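Local structure of digeranylgeranylglycerophospholipid reductase (Sulfolobus acidocaldarius, 4OPC) at residues M2-Y7 with T148-V153; T121-P126 with R162-K167; D182-Y187 with V270-P275; M279-I284 with F325-L330. The protein reduces the double bonds of the geranylgeranyl chains of archaeal membrane lipid precursors to give saturated archaeols, using bound FAD. One frame throughout, in Å; residues are numbered along the deposited sequence. Where two conformers were deposited one is given.

Interaction 1 (M2-Y7 with T148-V153); sequences MKELKY and TVYSKV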
# COMPACT_ATOMS: atom_id res chain seq x y z
N MET A 2 21.08 -31.55 -0.13
CA MET A 2 20.74 -30.31 -0.82
C MET A 2 21.82 -29.25 -0.60
O MET A 2 22.36 -29.13 0.50
CB MET A 2 19.39 -29.77 -0.33
CG MET A 2 18.86 -28.60 -1.14
SD MET A 2 17.47 -27.72 -0.39
CE MET A 2 16.31 -29.05 -0.08
N LYS A 3 22.13 -28.49 -1.65
CA LYS A 3 23.10 -27.40 -1.59
C LYS A 3 22.71 -26.34 -0.57
O LYS A 3 21.56 -25.90 -0.52
CB LYS A 3 23.24 -26.75 -2.97
CG LYS A 3 24.47 -25.88 -3.15
CD LYS A 3 24.51 -25.30 -4.56
CE LYS A 3 25.81 -24.55 -4.82
NZ LYS A 3 25.80 -23.88 -6.16
N GLU A 4 23.68 -25.91 0.24
CA GLU A 4 23.47 -24.89 1.26
C GLU A 4 24.40 -23.70 1.04
O GLU A 4 25.61 -23.89 0.84
CB GLU A 4 23.71 -25.45 2.66
CG GLU A 4 22.85 -26.65 3.02
CD GLU A 4 23.15 -27.18 4.42
OE1 GLU A 4 24.20 -26.80 4.98
OE2 GLU A 4 22.34 -27.96 4.95
N LEU A 5 23.84 -22.50 1.11
CA LEU A 5 24.59 -21.26 0.89
C LEU A 5 24.37 -20.29 2.05
O LEU A 5 23.30 -20.26 2.64
CB LEU A 5 24.15 -20.62 -0.42
CG LEU A 5 24.26 -21.55 -1.63
CD1 LEU A 5 23.59 -20.94 -2.84
CD2 LEU A 5 25.72 -21.86 -1.92
N LYS A 6 25.39 -19.49 2.37
CA LYS A 6 25.33 -18.56 3.50
C LYS A 6 25.30 -17.10 3.05
O LYS A 6 26.26 -16.61 2.44
CB LYS A 6 26.54 -18.77 4.42
CG LYS A 6 26.64 -20.17 5.00
CD LYS A 6 25.83 -20.30 6.28
CE LYS A 6 26.05 -21.66 6.92
NZ LYS A 6 27.50 -21.97 7.08
N TYR A 7 24.21 -16.41 3.36
CA TYR A 7 24.04 -15.01 3.02
C TYR A 7 23.80 -14.19 4.28
O TYR A 7 23.45 -14.72 5.33
CB TYR A 7 22.86 -14.82 2.05
CG TYR A 7 23.21 -15.22 0.64
CD1 TYR A 7 23.25 -16.55 0.26
CD2 TYR A 7 23.51 -14.26 -0.32
CE1 TYR A 7 23.59 -16.93 -1.03
CE2 TYR A 7 23.86 -14.63 -1.61
CZ TYR A 7 23.89 -15.95 -1.96
OH TYR A 7 24.24 -16.34 -3.24
N THR A 148 19.10 -24.50 -0.29
CA THR A 148 18.88 -23.95 1.03
C THR A 148 19.77 -22.73 1.23
O THR A 148 21.00 -22.82 1.10
CB THR A 148 19.18 -24.99 2.10
OG1 THR A 148 18.11 -25.94 2.15
CG2 THR A 148 19.34 -24.35 3.46
N VAL A 149 19.16 -21.59 1.51
CA VAL A 149 19.90 -20.37 1.76
C VAL A 149 19.72 -19.95 3.21
O VAL A 149 18.59 -19.74 3.67
CB VAL A 149 19.45 -19.25 0.81
CG1 VAL A 149 19.96 -17.89 1.29
CG2 VAL A 149 19.91 -19.55 -0.61
N TYR A 150 20.82 -19.84 3.93
CA TYR A 150 20.80 -19.35 5.30
C TYR A 150 21.03 -17.86 5.30
O TYR A 150 21.81 -17.34 4.49
CB TYR A 150 21.86 -20.06 6.14
CG TYR A 150 21.62 -21.54 6.27
CD1 TYR A 150 20.58 -22.03 7.06
CD2 TYR A 150 22.40 -22.45 5.59
CE1 TYR A 150 20.36 -23.39 7.18
CE2 TYR A 150 22.18 -23.82 5.71
CZ TYR A 150 21.15 -24.27 6.50
OH TYR A 150 20.92 -25.62 6.63
N SER A 151 20.34 -17.16 6.18
CA SER A 151 20.48 -15.72 6.30
C SER A 151 20.32 -15.30 7.75
O SER A 151 19.66 -16.00 8.53
CB SER A 151 19.42 -15.01 5.43
OG SER A 151 18.09 -15.43 5.75
N LYS A 152 20.91 -14.17 8.12
CA LYS A 152 20.63 -13.59 9.44
C LYS A 152 19.24 -12.97 9.50
O LYS A 152 18.58 -12.99 10.54
CB LYS A 152 21.69 -12.55 9.83
CG LYS A 152 23.10 -13.07 9.92
CD LYS A 152 23.18 -14.40 10.67
CE LYS A 152 22.92 -14.26 12.15
NZ LYS A 152 23.06 -15.58 12.85
N VAL A 153 18.80 -12.36 8.40
CA VAL A 153 17.48 -11.75 8.32
C VAL A 153 16.86 -12.06 6.96
O VAL A 153 17.53 -11.96 5.92
CB VAL A 153 17.53 -10.20 8.48
CG1 VAL A 153 16.11 -9.63 8.59
CG2 VAL A 153 18.33 -9.80 9.70
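Four backbone hydrogen bonds join M2-Y7 to T148-V153 as a parallel ladder. T148 N gives to K3 O at 2.8 Å, and L5 N gives to T148 O at 2.9 Å. Y150 N then gives to L5 O, and Y7 N to Y150 O. Bridges pair E4 with T148, L5 with V149 and K6 with Y150. The strand axes are 4.7 Å apart and 22° from parallel. CA-H...O contacts add to the ladder, among them S151 CA to Y7 O at 3.3 Å.

Side-chain contact on the face of E4, T148, K6 and Y150 is mixed. E4 CG is anti to its carbonyl carbon (chi1 -58°), and the extended chain brings the carboxylate to the edge of the Y150 ring. The two planes stand 89° apart. Y150 OH gives a weak hydrogen bond to E4 OE2 at 3.2 Å. K6 lays CD and CE beside Y150 CB and CD2. At the start of the pair, M2 SD meets T148 OG1 at 3.2 Å.

On the face of L5 and V149, L5 CB is a loose neighbour of V149 CG2. Just past the paired residues, Y7 CD1 meets V149 CG1 at 3.7 Å. Y7 OH is hydrogen-bonded to E116.

Strand 3-6 is an outermost strand of a four-stranded mixed sheet. Strand 145-150 separates it from strand 132-140, where V137 touches M2 and T148, and L138 touches V149.

Interaction 2 (T121-P126 with R162-K167); sequences TTAMKP and RSFRSK. With FDA (dihydroflavine-adenine dinucleotide), chain B.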
# COMPACT_ATOMS: atom_id res chain seq x y z
N THR A 121 12.59 -17.73 -9.27
CA THR A 121 12.99 -18.46 -8.08
C THR A 121 12.01 -18.18 -6.95
O THR A 121 11.77 -17.04 -6.60
CB THR A 121 14.42 -18.07 -7.65
OG1 THR A 121 15.32 -18.46 -8.69
CG2 THR A 121 14.82 -18.81 -6.37
N THR A 122 11.45 -19.25 -6.40
CA THR A 122 10.42 -19.12 -5.37
C THR A 122 10.95 -19.61 -4.03
O THR A 122 11.54 -20.70 -3.93
CB THR A 122 9.18 -19.94 -5.76
OG1 THR A 122 8.68 -19.49 -7.03
CG2 THR A 122 8.09 -19.78 -4.71
N ALA A 123 10.75 -18.80 -3.00
CA ALA A 123 11.00 -19.27 -1.64
C ALA A 123 9.83 -20.16 -1.24
O ALA A 123 8.69 -19.69 -1.10
CB ALA A 123 11.18 -18.10 -0.68
N MET A 124 10.10 -21.45 -1.10
CA MET A 124 9.07 -22.45 -0.90
C MET A 124 8.72 -22.65 0.55
O MET A 124 7.56 -22.89 0.87
CB MET A 124 9.52 -23.78 -1.50
CG MET A 124 9.49 -23.79 -3.02
SD MET A 124 7.82 -23.49 -3.67
CE MET A 124 8.06 -23.73 -5.44
N LYS A 125 9.70 -22.59 1.43
CA LYS A 125 9.39 -22.72 2.84
C LYS A 125 10.47 -22.09 3.71
O LYS A 125 11.63 -22.02 3.32
CB LYS A 125 9.15 -24.17 3.24
CG LYS A 125 10.38 -25.02 3.25
CD LYS A 125 10.04 -26.44 3.71
CE LYS A 125 11.20 -27.38 3.46
NZ LYS A 125 10.93 -28.76 3.97
N PRO A 126 10.08 -21.61 4.89
CA PRO A 126 11.06 -21.06 5.83
C PRO A 126 11.96 -22.12 6.43
O PRO A 126 11.56 -23.28 6.59
CB PRO A 126 10.19 -20.47 6.95
CG PRO A 126 8.84 -20.28 6.32
CD PRO A 126 8.69 -21.40 5.35
N ARG A 162 1.72 -13.02 0.73
CA ARG A 162 2.24 -13.34 2.07
C ARG A 162 2.71 -14.78 2.12
O ARG A 162 2.48 -15.51 3.07
CB ARG A 162 1.18 -13.08 3.14
CG ARG A 162 0.78 -11.63 3.20
CD ARG A 162 -0.53 -11.47 3.91
NE ARG A 162 -1.66 -11.72 3.02
CZ ARG A 162 -2.84 -12.20 3.40
NH1 ARG A 162 -3.05 -12.56 4.66
NH2 ARG A 162 -3.79 -12.35 2.50
N SER A 163 3.39 -15.20 1.05
CA SER A 163 3.58 -16.62 0.78
C SER A 163 4.70 -17.29 1.58
O SER A 163 4.86 -18.51 1.51
CB SER A 163 3.82 -16.81 -0.70
OG SER A 163 5.03 -16.16 -1.08
N PHE A 164 5.48 -16.50 2.30
CA PHE A 164 6.52 -17.05 3.15
C PHE A 164 6.10 -16.98 4.62
O PHE A 164 6.08 -17.99 5.32
CB PHE A 164 7.82 -16.29 2.90
CG PHE A 164 9.01 -16.81 3.66
CD1 PHE A 164 9.76 -17.86 3.15
CD2 PHE A 164 9.41 -16.22 4.84
CE1 PHE A 164 10.88 -18.32 3.83
CE2 PHE A 164 10.52 -16.68 5.52
CZ PHE A 164 11.25 -17.73 5.01
N ARG A 165 5.74 -15.79 5.09
CA ARG A 165 5.38 -15.64 6.50
C ARG A 165 4.14 -16.45 6.89
O ARG A 165 4.01 -16.85 8.05
CB ARG A 165 5.22 -14.17 6.90
CG ARG A 165 4.02 -13.44 6.28
CD ARG A 165 4.08 -11.97 6.69
NE ARG A 165 2.88 -11.21 6.35
CZ ARG A 165 1.77 -11.18 7.08
NH1 ARG A 165 1.69 -11.88 8.20
NH2 ARG A 165 0.73 -10.45 6.67
N SER A 166 3.26 -16.72 5.93
CA SER A 166 2.06 -17.51 6.23
C SER A 166 2.41 -18.97 6.53
O SER A 166 1.55 -19.72 6.99
CB SER A 166 1.06 -17.46 5.09
OG SER A 166 1.59 -18.03 3.92
N LYS A 167 3.66 -19.36 6.27
CA LYS A 167 4.10 -20.73 6.50
C LYS A 167 4.83 -20.90 7.82
O LYS A 167 5.31 -22.00 8.14
CB LYS A 167 4.95 -21.21 5.33
CG LYS A 167 4.14 -21.30 4.04
CD LYS A 167 4.94 -21.86 2.87
CE LYS A 167 4.10 -21.85 1.61
NZ LYS A 167 4.79 -22.54 0.48
PA FDA B . 4.23 -6.79 -5.20
O1A FDA B . 3.04 -7.66 -5.24
O2A FDA B . 4.33 -5.69 -6.26
O5B FDA B . 5.53 -7.68 -5.32
C5B FDA B . 5.62 -8.94 -4.63
C4B FDA B . 6.62 -9.79 -5.36
O4B FDA B . 6.89 -10.98 -4.59
C3B FDA B . 6.19 -10.25 -6.75
O3B FDA B . 7.10 -9.80 -7.75
C2B FDA B . 6.10 -11.79 -6.62
O2B FDA B . 6.47 -12.46 -7.81
C1B FDA B . 7.08 -12.06 -5.49
N9A FDA B . 6.87 -13.27 -4.71
C8A FDA B . 5.75 -13.61 -3.99
N7A FDA B . 5.88 -14.73 -3.31
C5A FDA B . 7.17 -15.15 -3.60
C6A FDA B . 7.93 -16.24 -3.15
N6A FDA B . 7.51 -17.12 -2.24
N1A FDA B . 9.21 -16.34 -3.59
C2A FDA B . 9.65 -15.43 -4.47
N3A FDA B . 9.04 -14.34 -4.93
C4A FDA B . 7.80 -14.24 -4.43
N1 FDA B . -0.31 1.94 -5.36
C2 FDA B . 0.18 3.18 -5.71
O2 FDA B . 1.09 3.70 -5.08
N3 FDA B . -0.38 3.78 -6.80
C4 FDA B . -1.45 3.34 -7.54
O4 FDA B . -1.76 3.91 -8.59
C4X FDA B . -1.96 2.09 -7.10
N5 FDA B . -3.00 1.53 -7.78
C5X FDA B . -3.31 0.20 -7.60
C6 FDA B . -4.17 -0.45 -8.47
C7 FDA B . -4.42 -1.81 -8.38
C7M FDA B . -5.26 -2.49 -9.42
C8 FDA B . -3.82 -2.55 -7.34
C8M FDA B . -4.02 -4.04 -7.25
C9 FDA B . -2.96 -1.90 -6.45
C9A FDA B . -2.68 -0.54 -6.58
N10 FDA B . -1.79 0.14 -5.72
C10 FDA B . -1.35 1.40 -6.07
C1' FDA B . -1.06 -0.57 -4.65
C2' FDA B . 0.36 -0.96 -5.11
O2' FDA B . 0.32 -1.53 -6.42
C3' FDA B . 0.97 -1.98 -4.15
O3' FDA B . 0.78 -1.52 -2.82
C4' FDA B . 2.48 -2.21 -4.32
O4' FDA B . 2.83 -2.43 -5.69
C5' FDA B . 2.96 -3.37 -3.47
O5' FDA B . 4.35 -3.63 -3.73
P FDA B . 5.05 -4.90 -3.08
O1P FDA B . 6.45 -4.87 -3.52
O2P FDA B . 4.76 -5.01 -1.59
O3P FDA B . 4.28 -6.16 -3.72
O HOH W 1 5.97 -19.95 -0.76
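P126 packs on the F164 ring beside the adenine site of the FAD-binding Rossmann-type domain. Strand 121-129 has a classic beta bulge here, with M124 and K125 both facing V137.

The apolar contact is a CH-pi interaction. P126 CG sits over one face of the ring, 3.8 Å from the centroid and 16° off the normal. P126 CB reaches F164 CZ at 3.5 Å. F164 CG is anti to the backbone N (chi1 -176°), which carries the ring across to P126. A123 CB adds a contact at F164 CD1, and P126 CD rests against K167 CB.

The cofactor is held by polar bonds from both segments. A123 N gives to FDA N1A at 3.0 Å, and FDA N6A gives back to A123 O. The backbone of one residue thus reads the adenine edge. S163 OG gives to FDA N7A at 2.8 Å. T122 OG1 is hydrogen-bonded to S37, another residue of the FAD site.

K167 joins the segments directly. Its extended chain runs to the strand, where NZ gives to M124 O at 2.8 Å. A water accepts from the same K167 NZ and donates to A123 O and S163 O, 2.9 Å from the latter.

Interaction 3 (D182-Y187 with V270-P275); sequences DADVAY and VPTRRP. With FDA (dihydroflavine-adenine dinucleotide), chain B.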
# COMPACT_ATOMS: atom_id res chain seq x y z
N ASP A 182 -10.87 -5.84 5.07
CA ASP A 182 -9.73 -4.93 5.19
C ASP A 182 -8.85 -4.97 3.94
O ASP A 182 -7.65 -4.65 4.00
CB ASP A 182 -8.91 -5.25 6.44
CG ASP A 182 -9.60 -4.85 7.74
OD1 ASP A 182 -10.63 -4.13 7.72
OD2 ASP A 182 -9.11 -5.26 8.81
N ALA A 183 -9.44 -5.34 2.81
CA ALA A 183 -8.77 -5.24 1.52
C ALA A 183 -9.80 -4.94 0.45
O ALA A 183 -11.00 -5.13 0.67
CB ALA A 183 -8.03 -6.55 1.19
N ASP A 184 -9.32 -4.42 -0.67
CA ASP A 184 -10.15 -4.27 -1.85
C ASP A 184 -9.62 -5.20 -2.94
O ASP A 184 -8.45 -5.55 -2.97
CB ASP A 184 -10.15 -2.81 -2.34
CG ASP A 184 -11.12 -1.92 -1.55
OD1 ASP A 184 -11.34 -2.18 -0.36
OD2 ASP A 184 -11.67 -0.94 -2.13
N VAL A 185 -10.50 -5.58 -3.86
CA VAL A 185 -10.05 -6.18 -5.09
C VAL A 185 -10.08 -5.02 -6.08
O VAL A 185 -11.00 -4.18 -6.05
CB VAL A 185 -10.93 -7.36 -5.54
CG1 VAL A 185 -12.36 -6.97 -5.63
CG2 VAL A 185 -10.45 -7.92 -6.89
N ALA A 186 -9.06 -4.91 -6.91
CA ALA A 186 -8.97 -3.82 -7.85
C ALA A 186 -8.55 -4.35 -9.22
O ALA A 186 -7.85 -5.36 -9.32
CB ALA A 186 -8.02 -2.75 -7.35
N TYR A 187 -9.00 -3.69 -10.28
CA TYR A 187 -8.80 -4.15 -11.64
C TYR A 187 -8.58 -2.94 -12.52
O TYR A 187 -9.25 -1.91 -12.31
CB TYR A 187 -10.05 -4.90 -12.12
CG TYR A 187 -9.99 -5.27 -13.58
CD1 TYR A 187 -9.30 -6.40 -14.00
CD2 TYR A 187 -10.62 -4.49 -14.54
CE1 TYR A 187 -9.23 -6.72 -15.33
CE2 TYR A 187 -10.55 -4.81 -15.88
CZ TYR A 187 -9.86 -5.93 -16.27
OH TYR A 187 -9.76 -6.30 -17.60
N VAL A 270 -5.59 -5.57 -2.82
CA VAL A 270 -4.80 -4.55 -2.15
C VAL A 270 -5.29 -4.38 -0.70
O VAL A 270 -6.46 -4.13 -0.45
CB VAL A 270 -4.76 -3.23 -2.98
CG1 VAL A 270 -6.15 -2.69 -3.22
CG2 VAL A 270 -3.88 -2.17 -2.31
N PRO A 271 -4.38 -4.54 0.26
CA PRO A 271 -4.81 -4.33 1.65
C PRO A 271 -5.16 -2.87 1.92
O PRO A 271 -4.60 -1.97 1.29
CB PRO A 271 -3.59 -4.76 2.47
CG PRO A 271 -2.42 -4.56 1.53
CD PRO A 271 -2.94 -4.81 0.13
N THR A 272 -6.10 -2.62 2.83
CA THR A 272 -6.53 -1.26 3.13
C THR A 272 -6.68 -1.06 4.62
O THR A 272 -7.74 -0.69 5.10
CB THR A 272 -7.88 -0.93 2.46
OG1 THR A 272 -8.89 -1.82 2.96
CG2 THR A 272 -7.82 -1.06 0.94
N ARG A 273 -5.62 -1.28 5.38
CA ARG A 273 -5.69 -1.21 6.84
C ARG A 273 -4.37 -0.74 7.44
O ARG A 273 -3.38 -0.54 6.71
CB ARG A 273 -6.04 -2.59 7.42
CG ARG A 273 -5.16 -3.72 6.91
CD ARG A 273 -5.17 -4.88 7.92
NE ARG A 273 -4.23 -4.62 9.02
CZ ARG A 273 -3.98 -5.48 10.01
NH1 ARG A 273 -3.06 -5.20 10.92
NH2 ARG A 273 -4.64 -6.63 10.07
N ARG A 274 -4.37 -0.56 8.76
CA ARG A 274 -3.15 -0.33 9.53
C ARG A 274 -2.12 -1.42 9.21
O ARG A 274 -2.48 -2.51 8.76
CB ARG A 274 -3.50 -0.34 11.01
CG ARG A 274 -4.02 -1.68 11.48
CD ARG A 274 -5.06 -1.55 12.60
NE ARG A 274 -5.55 -2.87 12.99
CZ ARG A 274 -6.48 -3.56 12.33
NH1 ARG A 274 -7.05 -3.05 11.24
NH2 ARG A 274 -6.84 -4.76 12.76
N PRO A 275 -0.83 -1.14 9.43
CA PRO A 275 0.16 -2.18 9.08
C PRO A 275 0.08 -3.39 10.01
O PRO A 275 -0.65 -3.40 11.00
CB PRO A 275 1.51 -1.46 9.24
CG PRO A 275 1.23 -0.27 10.11
CD PRO A 275 -0.21 0.10 9.92
PA FDA B . 4.23 -6.79 -5.20
O1A FDA B . 3.04 -7.66 -5.24
O2A FDA B . 4.33 -5.69 -6.26
O5B FDA B . 5.53 -7.68 -5.32
C5B FDA B . 5.62 -8.94 -4.63
C4B FDA B . 6.62 -9.79 -5.36
O4B FDA B . 6.89 -10.98 -4.59
C3B FDA B . 6.19 -10.25 -6.75
O3B FDA B . 7.10 -9.80 -7.75
C2B FDA B . 6.10 -11.79 -6.62
O2B FDA B . 6.47 -12.46 -7.81
C1B FDA B . 7.08 -12.06 -5.49
N9A FDA B . 6.87 -13.27 -4.71
C8A FDA B . 5.75 -13.61 -3.99
N7A FDA B . 5.88 -14.73 -3.31
C5A FDA B . 7.17 -15.15 -3.60
C6A FDA B . 7.93 -16.24 -3.15
N6A FDA B . 7.51 -17.12 -2.24
N1A FDA B . 9.21 -16.34 -3.59
C2A FDA B . 9.65 -15.43 -4.47
N3A FDA B . 9.04 -14.34 -4.93
C4A FDA B . 7.80 -14.24 -4.43
N1 FDA B . -0.31 1.94 -5.36
C2 FDA B . 0.18 3.18 -5.71
O2 FDA B . 1.09 3.70 -5.08
N3 FDA B . -0.38 3.78 -6.80
C4 FDA B . -1.45 3.34 -7.54
O4 FDA B . -1.76 3.91 -8.59
C4X FDA B . -1.96 2.09 -7.10
N5 FDA B . -3.00 1.53 -7.78
C5X FDA B . -3.31 0.20 -7.60
C6 FDA B . -4.17 -0.45 -8.47
C7 FDA B . -4.42 -1.81 -8.38
C7M FDA B . -5.26 -2.49 -9.42
C8 FDA B . -3.82 -2.55 -7.34
C8M FDA B . -4.02 -4.04 -7.25
C9 FDA B . -2.96 -1.90 -6.45
C9A FDA B . -2.68 -0.54 -6.58
N10 FDA B . -1.79 0.14 -5.72
C10 FDA B . -1.35 1.40 -6.07
C1' FDA B . -1.06 -0.57 -4.65
C2' FDA B . 0.36 -0.96 -5.11
O2' FDA B . 0.32 -1.53 -6.42
C3' FDA B . 0.97 -1.98 -4.15
O3' FDA B . 0.78 -1.52 -2.82
C4' FDA B . 2.48 -2.21 -4.32
O4' FDA B . 2.83 -2.43 -5.69
C5' FDA B . 2.96 -3.37 -3.47
O5' FDA B . 4.35 -3.63 -3.73
P FDA B . 5.05 -4.90 -3.08
O1P FDA B . 6.45 -4.87 -3.52
O2P FDA B . 4.76 -5.01 -1.59
O3P FDA B . 4.28 -6.16 -3.72
O HOH W 2 -7.49 -7.22 9.45
O HOH W 3 -9.49 -4.66 11.23
O HOH W 4 -11.55 -2.13 2.29
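D182-Y187 and V270-P275 run antiparallel, with A183 and P271 as a non-hydrogen-bonded pair and D184 and V270 as a hydrogen-bonded one. D184 N gives to V270 O and V270 N to D184 O, both at 2.9 Å. T272 N gives to D182 O at 2.8 Å, though it lies 39° out of the carbonyl plane.

D184 CB meets V270 CG1 on one face. A183 CB touches V270 O and P271 CA. The pair belongs to an eight-stranded mixed sheet, with strand 261-271 at one edge. The flavin lies against it: A186 CB is 3.5 Å from FDA C7M, and V270 CG2 meets the ribityl C1'. D184 also touches the bound phospholipid.

The loop past P271 is polar. R273 CG sits between its backbone N and carbonyl carbon (chi1 51°), and the chain passes D182 CB before bending at chi3. The guanidinium groups of R273 and R274 lie one over the other, each CZ 3.9 Å above the plane of the other. R273 NE gives to R274 O. D182 OD2 makes a long salt bridge to R274 NH1 at 3.9 Å. Waters link OD2 to R273 NH2 and R274 NH1. D182 OD1 pairs with R352, R273 with E176 and R274 with D349. Another water lies between D184 OD1 and T272 OG1, 2.8 Å from the latter.

Interaction 4 (M279-I284 with F325-L330); sequences MAWNGI and FSASGL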
# COMPACT_ATOMS: atom_id res chain seq x y z
N MET A 279 6.05 -5.67 12.32
CA MET A 279 6.68 -5.96 11.04
C MET A 279 8.04 -6.60 11.26
O MET A 279 8.79 -6.82 10.30
CB MET A 279 6.80 -4.68 10.20
CG MET A 279 5.42 -4.09 9.87
SD MET A 279 5.49 -2.39 9.25
CE MET A 279 5.87 -2.67 7.54
N ALA A 280 8.35 -6.93 12.51
CA ALA A 280 9.64 -7.56 12.86
C ALA A 280 9.43 -8.72 13.81
O ALA A 280 8.62 -8.64 14.73
CB ALA A 280 10.57 -6.53 13.50
N TRP A 281 10.20 -9.79 13.61
CA TRP A 281 10.27 -10.86 14.59
C TRP A 281 11.68 -11.45 14.51
O TRP A 281 12.55 -10.89 13.84
CB TRP A 281 9.18 -11.89 14.30
CG TRP A 281 8.90 -12.78 15.46
CD1 TRP A 281 9.16 -14.12 15.54
CD2 TRP A 281 8.31 -12.40 16.70
NE1 TRP A 281 8.77 -14.60 16.77
CE2 TRP A 281 8.24 -13.56 17.50
CE3 TRP A 281 7.83 -11.20 17.22
CZ2 TRP A 281 7.72 -13.55 18.78
CZ3 TRP A 281 7.31 -11.19 18.50
CH2 TRP A 281 7.26 -12.36 19.27
N ASN A 282 11.92 -12.56 15.20
CA ASN A 282 13.25 -13.15 15.23
C ASN A 282 13.69 -13.59 13.83
O ASN A 282 13.12 -14.51 13.26
CB ASN A 282 13.31 -14.38 16.14
CG ASN A 282 12.87 -14.10 17.56
OD1 ASN A 282 13.06 -13.01 18.10
ND2 ASN A 282 12.30 -15.12 18.19
N GLY A 283 14.71 -12.92 13.29
CA GLY A 283 15.25 -13.27 11.99
C GLY A 283 14.45 -12.82 10.78
O GLY A 283 14.75 -13.27 9.66
N ILE A 284 13.44 -11.97 10.97
CA ILE A 284 12.57 -11.62 9.84
C ILE A 284 11.97 -10.23 9.97
O ILE A 284 11.58 -9.79 11.07
CB ILE A 284 11.45 -12.66 9.66
CG1 ILE A 284 10.57 -12.33 8.45
CG2 ILE A 284 10.63 -12.82 10.95
CD1 ILE A 284 9.63 -13.46 8.04
N PHE A 325 19.62 -10.25 16.09
CA PHE A 325 18.63 -10.41 15.04
C PHE A 325 17.29 -10.91 15.60
O PHE A 325 16.41 -11.34 14.86
CB PHE A 325 19.17 -11.33 13.94
CG PHE A 325 20.46 -10.85 13.34
CD1 PHE A 325 20.46 -9.83 12.40
CD2 PHE A 325 21.67 -11.40 13.74
CE1 PHE A 325 21.67 -9.38 11.86
CE2 PHE A 325 22.86 -10.96 13.20
CZ PHE A 325 22.86 -9.94 12.26
N SER A 326 17.15 -10.82 16.91
CA SER A 326 15.87 -11.10 17.55
C SER A 326 14.85 -10.04 17.19
O SER A 326 15.18 -9.00 16.59
CB SER A 326 16.02 -11.13 19.07
OG SER A 326 16.27 -9.83 19.60
N ALA A 327 13.60 -10.29 17.57
CA ALA A 327 12.57 -9.27 17.42
C ALA A 327 13.02 -7.93 18.01
O ALA A 327 12.84 -6.88 17.38
CB ALA A 327 11.28 -9.73 18.06
N SER A 328 13.60 -7.96 19.20
CA SER A 328 14.06 -6.73 19.84
C SER A 328 15.19 -6.09 19.03
O SER A 328 15.24 -4.86 18.90
CB SER A 328 14.54 -7.01 21.26
OG SER A 328 13.50 -7.57 22.03
N GLY A 329 16.07 -6.92 18.49
CA GLY A 329 17.17 -6.43 17.68
C GLY A 329 16.74 -5.77 16.39
O GLY A 329 17.45 -4.91 15.86
N LEU A 330 15.58 -6.17 15.88
CA LEU A 330 15.05 -5.65 14.62
C LEU A 330 13.90 -4.67 14.85
O LEU A 330 13.30 -4.18 13.90
CB LEU A 330 14.59 -6.82 13.75
CG LEU A 330 15.73 -7.71 13.23
CD1 LEU A 330 15.18 -8.99 12.63
CD2 LEU A 330 16.59 -6.99 12.21
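W281-I284 forms a type II beta turn against the start of helix 327-330, where G283 N gives to F325 O at 2.8 Å with an N-H...O angle of 154°. G283 has positive phi (77°), which favours glycine at this place in the turn.

N282 makes the polar side-chain contact. N282 CG is anti to the carbonyl carbon (chi1 -56°), which brings OD1 to A327 N. The bond is 2.8 Å long, in the carbonyl plane and on a lone pair. The amide thus meets an N-H at the first turn of the helix. N282 ND2 gives to G131 O, so both ends of the amide are used.

The turn closes a tight beta hairpin between strands 280-281 and 284-286, at the edge of a six-stranded mixed sheet. S326 is the N-cap of the short, weakly bonded helix. Its OG accepts from G329 N at 3.1 Å, and is also hydrogen-bonded to D324. S326 CB lies near N282 OD1.

Apolar groups fill in around these bonds. A327 CB approaches the W281 ring obliquely, 3.8 Å from W281 CE3. L330 points toward the turn. Its CB meets A280 CB at 4.0 Å, and its CD1 reaches W281 O at 3.5 Å. A280 touches N334 of helix 332-357, while L330, on the helix side, touches A319 of helix 302-322.

How the interactions relate
From the N terminus, interaction 1 opens first and closes when the chain returns at T148-V153. Interaction 2 opens within that span and closes after it at R162-K167, so the two cross. Both reach the same four-stranded sheet, on its outermost strands. Interaction 3 follows in series and ties strand 183-193 to strand 261-271. Interaction 4 comes last, just along the chain from V270-P275, joining strand 280-281 to helix 327-330. Interactions 2 and 3 both touch FDA, one at the adenine and one at the flavin. Interaction 4 packs on two others: F325 meets K152 and V153 of interaction 1, and I284 meets F164 of interaction 2.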